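Local coordinates for penicillin-binding protein 2 (Pbp2) (Helicobacter pylori, PDB 5LP5) that probably cross-links peptidoglycan as a penicillin-binding transpeptidase that helps maintain cell shape, here captured in complex with the scaffold protein MreC, at residues A[331-336]-A[371-376]. Sequence-based numbering, arbitrary orientation.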
ATOM      1  N   THR A 331      50.689 -15.471 -32.611  1.00 84.25           N
ATOM      2  CA  THR A 331      51.765 -14.540 -32.892  1.00 84.18           C
ATOM      3  C   THR A 331      52.418 -14.129 -31.586  1.00 81.88           C
ATOM      4  O   THR A 331      51.798 -13.491 -30.722  1.00 83.75           O
ATOM      5  CB  THR A 331      51.240 -13.310 -33.617  1.00 87.03           C
ATOM      6  OG1 THR A 331      50.490 -13.740 -34.770  1.00 90.50           O
ATOM      7  CG2 THR A 331      52.391 -12.392 -34.016  1.00 89.86           C
ATOM      8  N   THR A 332      53.667 -14.541 -31.436  1.00 80.62           N
ATOM      9  CA  THR A 332      54.417 -14.309 -30.218  1.00 82.08           C
ATOM     10  C   THR A 332      55.433 -13.207 -30.500  1.00 84.99           C
ATOM     11  O   THR A 332      56.068 -13.197 -31.559  1.00 90.19           O
ATOM     12  CB  THR A 332      55.148 -15.595 -29.772  1.00 81.73           C
ATOM     13  OG1 THR A 332      54.258 -16.716 -29.847  1.00 79.86           O
ATOM     14  CG2 THR A 332      55.680 -15.459 -28.349  1.00 82.34           C
ATOM     15  N   ILE A 333      55.571 -12.270 -29.566  1.00 83.81           N
ATOM     16  CA  ILE A 333      56.566 -11.197 -29.691  1.00 87.07           C
ATOM     17  C   ILE A 333      57.232 -10.925 -28.341  1.00 87.46           C
ATOM     18  O   ILE A 333      56.668 -11.243 -27.299  1.00 85.55           O
ATOM     19  CB  ILE A 333      55.943  -9.894 -30.238  1.00 88.88           C
ATOM     20  CG1 ILE A 333      54.915  -9.318 -29.241  1.00 90.84           C
ATOM     21  CG2 ILE A 333      55.303 -10.145 -31.601  1.00 87.11           C
ATOM     22  CD1 ILE A 333      54.313  -7.983 -29.647  1.00 89.28           C
ATOM     23  N   PRO A 334      58.442 -10.348 -28.358  1.00 90.95           N
ATOM     24  CA  PRO A 334      59.150 -10.041 -27.104  1.00 92.26           C
ATOM     25  C   PRO A 334      58.504  -8.919 -26.269  1.00 89.86           C
ATOM     26  O   PRO A 334      58.136  -7.878 -26.796  1.00 84.54           O
ATOM     27  CB  PRO A 334      60.565  -9.657 -27.569  1.00 95.00           C
ATOM     28  CG  PRO A 334      60.448  -9.347 -29.022  1.00 95.50           C
ATOM     29  CD  PRO A 334      59.278 -10.119 -29.551  1.00 93.56           C
ATOM     30  N   THR A 335      58.383  -9.150 -24.966  1.00 93.89           N
ATOM     31  CA  THR A 335      57.664  -8.247 -24.071  1.00 96.03           C
ATOM     32  C   THR A 335      58.547  -7.784 -22.911  1.00 91.11           C
ATOM     33  O   THR A 335      58.516  -8.364 -21.821  1.00 90.46           O
ATOM     34  CB  THR A 335      56.393  -8.923 -23.524  1.00103.64           C
ATOM     35  OG1 THR A 335      55.540  -9.270 -24.620  1.00102.64           O
ATOM     36  CG2 THR A 335      55.618  -7.998 -22.586  1.00113.37           C
ATOM     37  N   PRO A 336      59.338  -6.733 -23.144  1.00 84.99           N
ATOM     38  CA  PRO A 336      60.187  -6.139 -22.114  1.00 85.08           C
ATOM     39  C   PRO A 336      59.401  -5.281 -21.126  1.00 86.33           C
ATOM     40  O   PRO A 336      58.195  -5.067 -21.318  1.00 86.20           O
ATOM     41  CB  PRO A 336      61.150  -5.269 -22.915  1.00 84.97           C
ATOM     42  CG  PRO A 336      60.408  -4.933 -24.155  1.00 84.56           C
ATOM     43  CD  PRO A 336      59.558  -6.123 -24.464  1.00 83.85           C
ATOM     44  N   PHE A 371      50.026  -4.984 -26.443  1.00 63.99           N
ATOM     45  CA  PHE A 371      49.009  -4.061 -26.953  1.00 59.81           C
ATOM     46  C   PHE A 371      49.631  -2.741 -27.346  1.00 59.37           C
ATOM     47  O   PHE A 371      49.196  -2.122 -28.309  1.00 60.30           O
ATOM     48  CB  PHE A 371      47.882  -3.859 -25.925  1.00 56.87           C
ATOM     49  CG  PHE A 371      47.166  -5.137 -25.569  1.00 56.57           C
ATOM     50  CD1 PHE A 371      46.190  -5.660 -26.409  1.00 55.43           C
ATOM     51  CD2 PHE A 371      47.489  -5.831 -24.419  1.00 53.90           C
ATOM     52  CE1 PHE A 371      45.546  -6.840 -26.103  1.00 53.69           C
ATOM     53  CE2 PHE A 371      46.849  -7.010 -24.116  1.00 52.87           C
ATOM     54  CZ  PHE A 371      45.881  -7.518 -24.958  1.00 52.24           C
ATOM     55  N   TYR A 372      50.649  -2.305 -26.620  1.00 60.39           N
ATOM     56  CA  TYR A 372      51.422  -1.142 -27.052  1.00 64.37           C
ATOM     57  C   TYR A 372      51.988  -1.348 -28.468  1.00 68.78           C
ATOM     58  O   TYR A 372      51.874  -0.478 -29.334  1.00 70.83           O
ATOM     59  CB  TYR A 372      52.575  -0.837 -26.081  1.00 64.81           C
ATOM     60  CG  TYR A 372      52.180  -0.264 -24.724  1.00 63.63           C
ATOM     61  CD1 TYR A 372      51.115   0.633 -24.592  1.00 64.59           C
ATOM     62  CD2 TYR A 372      52.903  -0.591 -23.576  1.00 63.49           C
ATOM     63  CE1 TYR A 372      50.767   1.154 -23.356  1.00 64.28           C
ATOM     64  CE2 TYR A 372      52.564  -0.067 -22.341  1.00 63.35           C
ATOM     65  CZ  TYR A 372      51.497   0.804 -22.237  1.00 64.14           C
ATOM     66  OH  TYR A 372      51.157   1.316 -21.011  1.00 63.86           O
ATOM     67  N   LYS A 373      52.592  -2.509 -28.701  1.00 73.09           N
ATOM     68  CA  LYS A 373      53.286  -2.775 -29.962  1.00 75.27           C
ATOM     69  C   LYS A 373      52.346  -2.848 -31.159  1.00 74.84           C
ATOM     70  O   LYS A 373      52.571  -2.163 -32.160  1.00 75.79           O
ATOM     71  CB  LYS A 373      54.121  -4.054 -29.867  1.00 76.04           C
ATOM     72  CG  LYS A 373      55.504  -3.799 -29.296  1.00 76.63           C
ATOM     73  CD  LYS A 373      56.327  -5.070 -29.315  1.00 78.46           C
ATOM     74  CE  LYS A 373      57.699  -4.878 -28.691  1.00 80.65           C
ATOM     75  NZ  LYS A 373      58.483  -6.147 -28.673  1.00 82.72           N
ATOM     76  N   PHE A 374      51.303  -3.672 -31.072  1.00 71.91           N
ATOM     77  CA  PHE A 374      50.360  -3.792 -32.190  1.00 76.05           C
ATOM     78  C   PHE A 374      49.500  -2.533 -32.319  1.00 77.00           C
ATOM     79  O   PHE A 374      48.942  -2.261 -33.387  1.00 72.88           O
ATOM     80  CB  PHE A 374      49.491  -5.052 -32.066  1.00 74.99           C
ATOM     81  CG  PHE A 374      50.239  -6.331 -32.360  1.00 77.88           C
ATOM     82  CD1 PHE A 374      50.511  -6.721 -33.669  1.00 79.09           C
ATOM     83  CD2 PHE A 374      50.682  -7.150 -31.319  1.00 79.82           C
ATOM     84  CE1 PHE A 374      51.213  -7.900 -33.931  1.00 79.60           C
ATOM     85  CE2 PHE A 374      51.372  -8.333 -31.576  1.00 77.71           C
ATOM     86  CZ  PHE A 374      51.638  -8.711 -32.883  1.00 78.88           C
ATOM     87  N   GLY A 375      49.414  -1.767 -31.229  1.00 78.59           N
ATOM     88  CA  GLY A 375      48.703  -0.491 -31.215  1.00 82.01           C
ATOM     89  C   GLY A 375      49.361   0.531 -32.121  1.00 87.77           C
ATOM     90  O   GLY A 375      48.689   1.409 -32.672  1.00 92.58           O
ATOM     91  N   LEU A 376      50.683   0.417 -32.265  1.00 88.57           N
ATOM     92  CA  LEU A 376      51.446   1.232 -33.223  1.00 87.64           C
ATOM     93  C   LEU A 376      50.975   1.005 -34.667  1.00 86.74           C
ATOM     94  O   LEU A 376      50.950   1.934 -35.485  1.00 84.31           O
ATOM     95  CB  LEU A 376      52.949   0.924 -33.120  1.00 84.33           C
ATOM     96  CG  LEU A 376      53.630   1.310 -31.808  1.00 82.11           C
ATOM     97  CD1 LEU A 376      54.992   0.649 -31.686  1.00 82.51           C
ATOM     98  CD2 LEU A 376      53.750   2.819 -31.689  1.00 81.03           C
TER
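Ile333 and Lys373 have the nearest CA atoms, 9.0 Å apart, where segment 331-336 runs past helical segment 371-376, too far for the two backbones to bond directly there, and side chains of the helix span the gap, one of them to a carbonyl of the strand. How two neighbouring residues of one helix can grip a strand by different means is well illustrated here. Lys373 supplies the polar link: its chain is extended beyond CG (chi2 to chi4 all near 180°), which carries the ammonium group past Ile333 to the backbone of Pro334, where NZ donates a hydrogen bond of 2.6 Å to Pro334 O. The donor sits 16° from the carbonyl plane, with a C=O...N angle of 148°. The lysine chain crosses the Pro334 ring at about a right angle, with Lys373 NZ 3.8 Å from Pro334 CG.

Phe374 supplies most of the apolar surface, joined by the aliphatic part of Lys373. Ile333 CD1 lodges between the two helix side chains, 3.6 Å from Lys373 CD and 3.5 Å from Phe374 CE2, meeting the ring obliquely. The methyl CG2 of Thr331 arrives instead at the ring edge, 3.9 Å from Phe374 CZ; it lies anti to the backbone N, while OG1 of the same residue turns to hydrogen-bond Thr328 N. Leu325 and Ile327 also touch the buried Phe374 ring.

Strand 333-334 pairs with 356-357 in a two-stranded antiparallel ribbon, and the contact fastens that ribbon to helix 369-377 near the surface of the penicillin-binding transpeptidase domain, a fold related to the serine beta-lactamases.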